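Local coordinates for major capsid protein (Paramecium bursaria Chlorella virus 1, PDB 5TIP) that self-assembles as glycosylated trimers into the icosahedral capsid of a large virus, at residues V148-F153 with V172-T177; N53-Q58 with P199-W204; D110-Y115 with Y126-M131. One frame throughout, in Å; residues are numbered along the deposited sequence.

Contact 1 (V148-F153 with V172-T177); sequences VPLIFF and VKLYFT
L150 and L174 both carry CG beside the backbone N and anti to the carbonyl carbon (chi1 -61° and -68°), and from there they extend toward one another until their methyl ends meet tip to tip, CD1 of L150 lying 4.0 Å from CD1 of L174. The setting is the N-terminal jelly roll of a double jelly-roll capsid protein, and the pair is one small example of side chains from two facing sheets meeting in the interior. The segment holding L150 continues strand 143-149 and pairs with strand 65-76 in one sheet, V148 with V71 and L150 with I69; L174 belongs to strand 172-178 in the facing sheet.

The second branch of L174 serves a different neighbour. Its CD2 comes obliquely to the F152 ring, 4.1 Å from CE2, the two side chains running past each other in opposite directions. One leucine thus divides its methyls between an aliphatic tip and an aromatic ring. I69 touches both L150 and L174 and helps to fill the same apolar layer, while F152 also meets the ring of H107.

All three touching residues are buried, and what joins the segments is purely apolar packing. Polar groups on strand 172-178 are dealt with separately: K173 NZ donates to Y175 OH over 2.9 Å, and that hydroxyl is also hydrogen-bonded to E98 OE2.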
# COMPACT_ATOMS: atom_id res chain seq x y z
N VAL A 148 -15.34 14.56 6.25
CA VAL A 148 -15.11 13.59 7.31
C VAL A 148 -15.95 12.36 7.00
O VAL A 148 -17.19 12.42 7.11
CB VAL A 148 -15.47 14.17 8.69
CG1 VAL A 148 -15.10 13.18 9.78
CG2 VAL A 148 -14.75 15.50 8.90
N PRO A 149 -15.35 11.24 6.60
CA PRO A 149 -16.13 10.03 6.30
C PRO A 149 -16.42 9.25 7.58
O PRO A 149 -15.53 9.02 8.40
CB PRO A 149 -15.22 9.24 5.36
CG PRO A 149 -13.84 9.64 5.78
CD PRO A 149 -13.92 11.06 6.27
N LEU A 150 -17.67 8.83 7.74
CA LEU A 150 -18.05 8.01 8.88
C LEU A 150 -17.62 6.57 8.65
O LEU A 150 -17.49 6.11 7.51
CB LEU A 150 -19.56 8.08 9.12
CG LEU A 150 -20.14 9.46 9.44
CD1 LEU A 150 -21.61 9.35 9.84
CD2 LEU A 150 -19.34 10.15 10.53
N ILE A 151 -17.37 5.86 9.75
CA ILE A 151 -16.82 4.51 9.66
C ILE A 151 -17.68 3.53 10.46
O ILE A 151 -17.16 2.66 11.16
CB ILE A 151 -15.36 4.48 10.14
CG1 ILE A 151 -15.21 5.21 11.48
CG2 ILE A 151 -14.45 5.10 9.09
CD1 ILE A 151 -13.78 5.32 11.97
N PHE A 152 -19.00 3.66 10.34
CA PHE A 152 -19.89 2.67 10.92
C PHE A 152 -19.88 1.41 10.05
O PHE A 152 -19.20 1.34 9.02
CB PHE A 152 -21.30 3.25 11.08
CG PHE A 152 -21.39 4.35 12.10
CD1 PHE A 152 -21.13 4.10 13.43
CD2 PHE A 152 -21.73 5.64 11.71
CE1 PHE A 152 -21.21 5.11 14.37
CE2 PHE A 152 -21.80 6.65 12.65
CZ PHE A 152 -21.54 6.39 13.97
N PHE A 153 -20.64 0.39 10.47
CA PHE A 153 -20.55 -0.91 9.82
C PHE A 153 -20.99 -0.85 8.37
O PHE A 153 -20.38 -1.50 7.50
CB PHE A 153 -21.37 -1.95 10.59
CG PHE A 153 -22.84 -1.67 10.63
CD1 PHE A 153 -23.39 -0.88 11.63
CD2 PHE A 153 -23.69 -2.19 9.67
CE1 PHE A 153 -24.74 -0.62 11.67
CE2 PHE A 153 -25.05 -1.94 9.70
CZ PHE A 153 -25.57 -1.15 10.71
N VAL A 172 -33.93 6.01 10.84
CA VAL A 172 -32.48 6.00 10.97
C VAL A 172 -32.01 7.43 11.18
O VAL A 172 -32.28 8.30 10.34
CB VAL A 172 -31.81 5.36 9.74
CG1 VAL A 172 -30.30 5.37 9.91
CG2 VAL A 172 -32.31 3.94 9.54
N LYS A 173 -31.32 7.68 12.29
CA LYS A 173 -30.91 9.03 12.64
C LYS A 173 -29.43 9.04 13.03
O LYS A 173 -28.89 8.05 13.52
CB LYS A 173 -31.75 9.59 13.79
CG LYS A 173 -33.22 9.77 13.43
CD LYS A 173 -33.97 10.51 14.53
CE LYS A 173 -33.45 11.93 14.67
NZ LYS A 173 -34.12 12.66 15.79
N LEU A 174 -28.80 10.19 12.80
CA LEU A 174 -27.43 10.46 13.21
C LEU A 174 -27.43 11.67 14.13
O LEU A 174 -28.03 12.70 13.81
CB LEU A 174 -26.52 10.71 12.01
CG LEU A 174 -26.25 9.54 11.07
CD1 LEU A 174 -25.59 10.04 9.80
CD2 LEU A 174 -25.36 8.51 11.76
N TYR A 175 -26.76 11.55 15.27
CA TYR A 175 -26.68 12.63 16.26
C TYR A 175 -25.23 13.10 16.33
O TYR A 175 -24.35 12.36 16.78
CB TYR A 175 -27.18 12.15 17.62
CG TYR A 175 -28.65 11.83 17.63
CD1 TYR A 175 -29.60 12.81 17.86
CD2 TYR A 175 -29.09 10.53 17.38
CE1 TYR A 175 -30.95 12.52 17.86
CE2 TYR A 175 -30.44 10.23 17.38
CZ TYR A 175 -31.36 11.22 17.62
OH TYR A 175 -32.70 10.91 17.62
N PHE A 176 -24.99 14.34 15.90
CA PHE A 176 -23.66 14.91 15.90
C PHE A 176 -23.48 15.85 17.09
O PHE A 176 -24.41 16.52 17.52
CB PHE A 176 -23.39 15.66 14.60
CG PHE A 176 -23.52 14.81 13.37
CD1 PHE A 176 -22.44 14.09 12.89
CD2 PHE A 176 -24.72 14.74 12.68
CE1 PHE A 176 -22.55 13.31 11.76
CE2 PHE A 176 -24.84 13.96 11.55
CZ PHE A 176 -23.76 13.24 11.09
N THR A 177 -22.25 15.89 17.60
CA THR A 177 -21.85 16.85 18.62
C THR A 177 -20.58 17.53 18.15
O THR A 177 -19.58 16.86 17.87
CB THR A 177 -21.61 16.16 19.97
OG1 THR A 177 -22.82 15.54 20.42
CG2 THR A 177 -21.16 17.17 21.02

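Contact 2 (N53-Q58 with P199-W204); sequences NKVSTQ and PTMSVW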
# COMPACT_ATOMS: atom_id res chain seq x y z
N ASN A 53 -22.24 22.80 19.66
CA ASN A 53 -23.66 22.54 19.50
C ASN A 53 -23.90 21.08 19.10
O ASN A 53 -23.02 20.40 18.58
CB ASN A 53 -24.28 23.47 18.46
CG ASN A 53 -24.27 24.92 18.89
OD1 ASN A 53 -24.09 25.23 20.06
ND2 ASN A 53 -24.47 25.82 17.93
N LYS A 54 -25.12 20.62 19.37
CA LYS A 54 -25.57 19.29 18.99
C LYS A 54 -26.59 19.41 17.87
O LYS A 54 -27.60 20.10 18.01
CB LYS A 54 -26.16 18.53 20.18
CG LYS A 54 -25.17 18.19 21.27
CD LYS A 54 -25.83 17.39 22.37
CE LYS A 54 -24.83 16.96 23.43
NZ LYS A 54 -23.76 16.08 22.87
N VAL A 55 -26.31 18.74 16.75
CA VAL A 55 -27.22 18.69 15.61
C VAL A 55 -27.51 17.23 15.29
O VAL A 55 -26.76 16.33 15.68
CB VAL A 55 -26.66 19.42 14.38
CG1 VAL A 55 -26.48 20.90 14.67
CG2 VAL A 55 -25.34 18.80 13.96
N SER A 56 -28.61 17.00 14.58
CA SER A 56 -29.02 15.65 14.23
C SER A 56 -29.52 15.62 12.80
O SER A 56 -29.83 16.65 12.20
CB SER A 56 -30.10 15.13 15.18
OG SER A 56 -31.29 15.89 15.07
N THR A 57 -29.60 14.41 12.25
CA THR A 57 -30.07 14.19 10.89
C THR A 57 -30.89 12.91 10.85
O THR A 57 -30.45 11.87 11.35
CB THR A 57 -28.89 14.09 9.91
OG1 THR A 57 -28.43 15.40 9.58
CG2 THR A 57 -29.30 13.36 8.64
N GLN A 58 -32.07 12.98 10.24
CA GLN A 58 -32.89 11.81 9.97
C GLN A 58 -32.69 11.44 8.51
O GLN A 58 -32.98 12.24 7.61
CB GLN A 58 -34.36 12.08 10.25
CG GLN A 58 -35.25 10.85 10.09
CD GLN A 58 -36.73 11.16 10.25
OE1 GLN A 58 -37.27 11.08 11.35
NE2 GLN A 58 -37.38 11.51 9.15
N PRO A 199 -18.49 27.25 11.87
CA PRO A 199 -18.40 26.30 10.75
C PRO A 199 -19.73 26.12 10.05
O PRO A 199 -20.80 26.30 10.63
CB PRO A 199 -17.96 25.00 11.44
CG PRO A 199 -18.50 25.11 12.81
CD PRO A 199 -18.42 26.57 13.17
N THR A 200 -19.65 25.76 8.77
CA THR A 200 -20.80 25.36 7.98
C THR A 200 -20.74 23.86 7.74
O THR A 200 -19.66 23.32 7.47
CB THR A 200 -20.85 26.10 6.65
OG1 THR A 200 -19.57 26.69 6.38
CG2 THR A 200 -21.90 27.20 6.69
N MET A 201 -21.88 23.19 7.86
CA MET A 201 -21.92 21.73 7.84
C MET A 201 -22.97 21.25 6.85
O MET A 201 -24.01 21.89 6.66
CB MET A 201 -22.22 21.16 9.23
CG MET A 201 -22.15 19.64 9.29
SD MET A 201 -22.79 18.94 10.82
CE MET A 201 -22.39 20.25 11.96
N SER A 202 -22.69 20.11 6.23
CA SER A 202 -23.65 19.41 5.40
C SER A 202 -23.37 17.91 5.50
O SER A 202 -22.22 17.49 5.63
CB SER A 202 -23.60 19.87 3.94
OG SER A 202 -22.32 19.66 3.38
N VAL A 203 -24.44 17.12 5.44
CA VAL A 203 -24.35 15.67 5.55
C VAL A 203 -24.81 15.07 4.23
O VAL A 203 -25.87 15.43 3.72
CB VAL A 203 -25.20 15.14 6.72
CG1 VAL A 203 -25.07 13.63 6.83
CG2 VAL A 203 -24.80 15.81 8.02
N TRP A 204 -24.00 14.17 3.69
CA TRP A 204 -24.29 13.52 2.42
C TRP A 204 -24.30 12.01 2.61
O TRP A 204 -23.38 11.46 3.22
CB TRP A 204 -23.27 13.93 1.35
CG TRP A 204 -23.34 15.38 1.00
CD1 TRP A 204 -22.84 16.43 1.72
CD2 TRP A 204 -23.97 15.96 -0.14
NE1 TRP A 204 -23.11 17.61 1.09
CE2 TRP A 204 -23.80 17.35 -0.06
CE3 TRP A 204 -24.66 15.43 -1.24
CZ2 TRP A 204 -24.30 18.23 -1.02
CZ3 TRP A 204 -25.15 16.30 -2.20
CH2 TRP A 204 -24.97 17.68 -2.08
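Strands 54-58 and 200-210 belong to the two opposing sheets of a jelly-roll sandwich, and V55 and T57 on the first face M201 and V203 on the second. The backbones stay well apart, 8.0 Å between the CA atoms of T57 and V203 at their nearest, so the meeting is left to side chains. V55 and M201 pass each other in opposite directions. CG2 of V55, set between its own backbone N and carbonyl carbon, lies 3.8 Å from CE of M201 and 4.0 Å from SD of the same residue, so the methionine lays its thioether end along a single methyl. M201 leaves its strand extended, with CG anti to the backbone N, and then bends at chi3 (-31°), which turns CE toward V55.

This is the N-terminal member of the two jelly rolls found in capsid proteins of this family, and strand 172-178, the neighbour of 54-58 in their sheet, adds to its interior: F176 touches both V55 and V203, and L178 packs on M201.

The second pair is polar on one side. CG2 of V203 approaches OG1 of T57 to 4.0 Å, a van der Waals contact; the hydrogen bond of that buried hydroxyl is made with T44 O, so it can sit against a valine without forgoing a polar partner.

On strand 200-210 the indole NE1 of W204 donates to S202 OG over 3.2 Å, a bent bond of 141° whose acceptor lies in the ring plane. The same indole makes a cation-pi contact with R328 of a second subunit.

Contact 3 (D110-Y115 with Y126-M131); sequences DWFRTY and YNYRRM
Y128 OH approaches F112 while two polar partners hold it: a hydrogen bond joins it to E89 OE1, and a water that donates to F112 O over 2.9 Å also donates to the tyrosine oxygen, though weakly. The water therefore spans two helices whose own atoms form no direct hydrogen bond here. Y128 carries CG anti to its backbone N (chi1 175°), which sends the phenol across toward helix 109-119. There the oxygen arrives at the edge of the F112 ring, near its plane and 4.0 Å from CD2, the two side chains crossing at about a right angle.

R113 meets the same phenol differently. Its CB points away from the other helix, but bends at chi2 and chi3 bring the guanidinium back, and NH2 comes within 4.1 Å of Y128 CE2. Edge faces edge, with the planes only 29° apart, so this is not a cation-pi stack; Y128 has such a contact with R120, and R113 with Y86. E89 ties the arrangement together, since its OE2 forms a salt bridge with R113 NE while OE1 holds the phenol. D116 takes R113 NH2, so two carboxylates probably balance the buried arginine and fix its rotation.

F112 packs on V148 and Y128 on P149, both of strand 143-149. W111 of helix 109-119 packs on Y260 of strand 257-266 and K418 of strand 412-426, whereas helix 122-132 uses N127 and R130 to hydrogen-bond a second subunit of the trimer.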
# COMPACT_ATOMS: atom_id res chain seq x y z
N ASP A 110 -11.67 11.02 19.18
CA ASP A 110 -10.43 10.34 19.55
C ASP A 110 -10.39 8.93 18.99
O ASP A 110 -9.31 8.39 18.75
CB ASP A 110 -10.26 10.32 21.07
CG ASP A 110 -8.91 9.75 21.49
OD1 ASP A 110 -7.88 10.42 21.25
OD2 ASP A 110 -8.89 8.64 22.07
N TRP A 111 -11.56 8.31 18.76
CA TRP A 111 -11.57 7.04 18.06
C TRP A 111 -11.20 7.22 16.59
O TRP A 111 -10.44 6.42 16.03
CB TRP A 111 -12.94 6.37 18.17
CG TRP A 111 -13.06 5.21 17.23
CD1 TRP A 111 -13.90 5.10 16.17
CD2 TRP A 111 -12.28 4.00 17.26
NE1 TRP A 111 -13.70 3.89 15.54
CE2 TRP A 111 -12.72 3.20 16.19
CE3 TRP A 111 -11.27 3.52 18.10
CZ2 TRP A 111 -12.18 1.94 15.93
CZ3 TRP A 111 -10.73 2.27 17.84
CH2 TRP A 111 -11.19 1.50 16.77
N PHE A 112 -11.68 8.27 15.99
CA PHE A 112 -11.33 8.58 14.64
C PHE A 112 -9.81 8.74 14.59
O PHE A 112 -9.19 8.26 13.68
CB PHE A 112 -12.06 9.84 14.16
CG PHE A 112 -13.42 9.59 13.64
CD1 PHE A 112 -14.29 8.80 14.29
CD2 PHE A 112 -13.82 10.11 12.45
CE1 PHE A 112 -15.52 8.55 13.81
CE2 PHE A 112 -15.07 9.84 11.93
CZ PHE A 112 -15.93 9.05 12.63
N ARG A 113 -9.22 9.41 15.58
CA ARG A 113 -7.78 9.59 15.62
C ARG A 113 -7.07 8.26 15.84
O ARG A 113 -6.03 8.00 15.23
CB ARG A 113 -7.40 10.59 16.72
CG ARG A 113 -5.94 11.01 16.73
CD ARG A 113 -5.69 12.24 15.86
NE ARG A 113 -6.12 12.04 14.48
CZ ARG A 113 -5.38 11.44 13.56
NH1 ARG A 113 -4.17 10.98 13.86
NH2 ARG A 113 -5.85 11.29 12.33
N THR A 114 -7.62 7.42 16.72
CA THR A 114 -7.01 6.12 16.99
C THR A 114 -7.17 5.17 15.80
O THR A 114 -6.23 4.46 15.44
CB THR A 114 -7.62 5.50 18.24
OG1 THR A 114 -7.35 6.34 19.37
CG2 THR A 114 -7.05 4.11 18.50
N TYR A 115 -8.35 5.17 15.18
CA TYR A 115 -8.56 4.33 14.00
C TYR A 115 -7.62 4.72 12.87
O TYR A 115 -7.09 3.85 12.17
CB TYR A 115 -10.02 4.43 13.55
CG TYR A 115 -10.32 3.71 12.26
CD1 TYR A 115 -10.66 2.36 12.26
CD2 TYR A 115 -10.27 4.37 11.04
CE1 TYR A 115 -10.93 1.70 11.08
CE2 TYR A 115 -10.55 3.72 9.86
CZ TYR A 115 -10.88 2.38 9.88
OH TYR A 115 -11.15 1.72 8.71
N TYR A 126 -2.71 9.61 3.85
CA TYR A 126 -2.41 11.00 3.51
C TYR A 126 -3.61 11.68 2.86
O TYR A 126 -3.86 12.87 3.11
CB TYR A 126 -1.19 11.08 2.60
CG TYR A 126 -0.87 12.49 2.14
CD1 TYR A 126 -0.49 13.46 3.05
CD2 TYR A 126 -0.92 12.85 0.80
CE1 TYR A 126 -0.20 14.75 2.65
CE2 TYR A 126 -0.61 14.14 0.39
CZ TYR A 126 -0.26 15.09 1.33
OH TYR A 126 0.04 16.37 0.94
N ASN A 127 -4.35 10.96 2.01
CA ASN A 127 -5.57 11.52 1.44
C ASN A 127 -6.59 11.85 2.52
O ASN A 127 -7.34 12.82 2.39
CB ASN A 127 -6.17 10.56 0.42
CG ASN A 127 -7.31 11.18 -0.38
OD1 ASN A 127 -7.26 12.35 -0.73
ND2 ASN A 127 -8.35 10.39 -0.66
N TYR A 128 -6.63 11.04 3.59
CA TYR A 128 -7.53 11.34 4.69
C TYR A 128 -7.15 12.63 5.40
O TYR A 128 -8.03 13.36 5.87
CB TYR A 128 -7.56 10.17 5.68
CG TYR A 128 -8.38 10.43 6.93
CD1 TYR A 128 -9.76 10.29 6.92
CD2 TYR A 128 -7.76 10.80 8.12
CE1 TYR A 128 -10.51 10.52 8.06
CE2 TYR A 128 -8.51 11.03 9.26
CZ TYR A 128 -9.88 10.89 9.23
OH TYR A 128 -10.62 11.12 10.36
N ARG A 129 -5.85 12.93 5.49
CA ARG A 129 -5.45 14.20 6.10
C ARG A 129 -5.72 15.38 5.18
O ARG A 129 -5.99 16.49 5.66
CB ARG A 129 -3.98 14.17 6.51
CG ARG A 129 -3.60 15.38 7.36
CD ARG A 129 -2.24 15.27 8.01
NE ARG A 129 -2.02 16.42 8.89
CZ ARG A 129 -0.92 16.62 9.60
NH1 ARG A 129 0.08 15.76 9.54
NH2 ARG A 129 -0.82 17.70 10.36
N ARG A 130 -5.64 15.18 3.86
CA ARG A 130 -6.09 16.21 2.94
C ARG A 130 -7.56 16.54 3.17
O ARG A 130 -7.97 17.70 3.05
CB ARG A 130 -5.88 15.78 1.49
CG ARG A 130 -4.44 15.60 1.06
CD ARG A 130 -4.40 15.10 -0.38
NE ARG A 130 -4.92 16.10 -1.31
CZ ARG A 130 -5.45 15.81 -2.49
NH1 ARG A 130 -5.54 14.54 -2.89
NH2 ARG A 130 -5.90 16.77 -3.28
N MET A 131 -8.36 15.53 3.50
CA MET A 131 -9.79 15.72 3.68
C MET A 131 -10.15 16.33 5.03
O MET A 131 -11.28 16.79 5.20
CB MET A 131 -10.52 14.38 3.53
CG MET A 131 -10.42 13.76 2.15
SD MET A 131 -10.90 12.03 2.14
CE MET A 131 -12.57 12.14 2.76
O HOH W 1 -10.64 8.39 11.19

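In the fold
Contacts 1 and 2, with centres 10 Å apart, sample one sandwich interior and share a sheet: strands 54-58 and 172-178 are neighbours in it, and F176 N lies 2.7 Å from V55 O, a probable hydrogen bond. Contact 3 brings helices 109-119 and 122-132 against strand 143-149, its centre 15 Å from that of contact 1; P149 CD reaches Y128 CE1 at 3.9 Å, and I151 packs on W111 and Y115. Contacts 2 and 3 do not touch, their nearest atoms being about 11 Å apart. Of the surface sugars, a bound glucose lies about 14 Å from the side chain of R113, so the glycans are not part of contact 3.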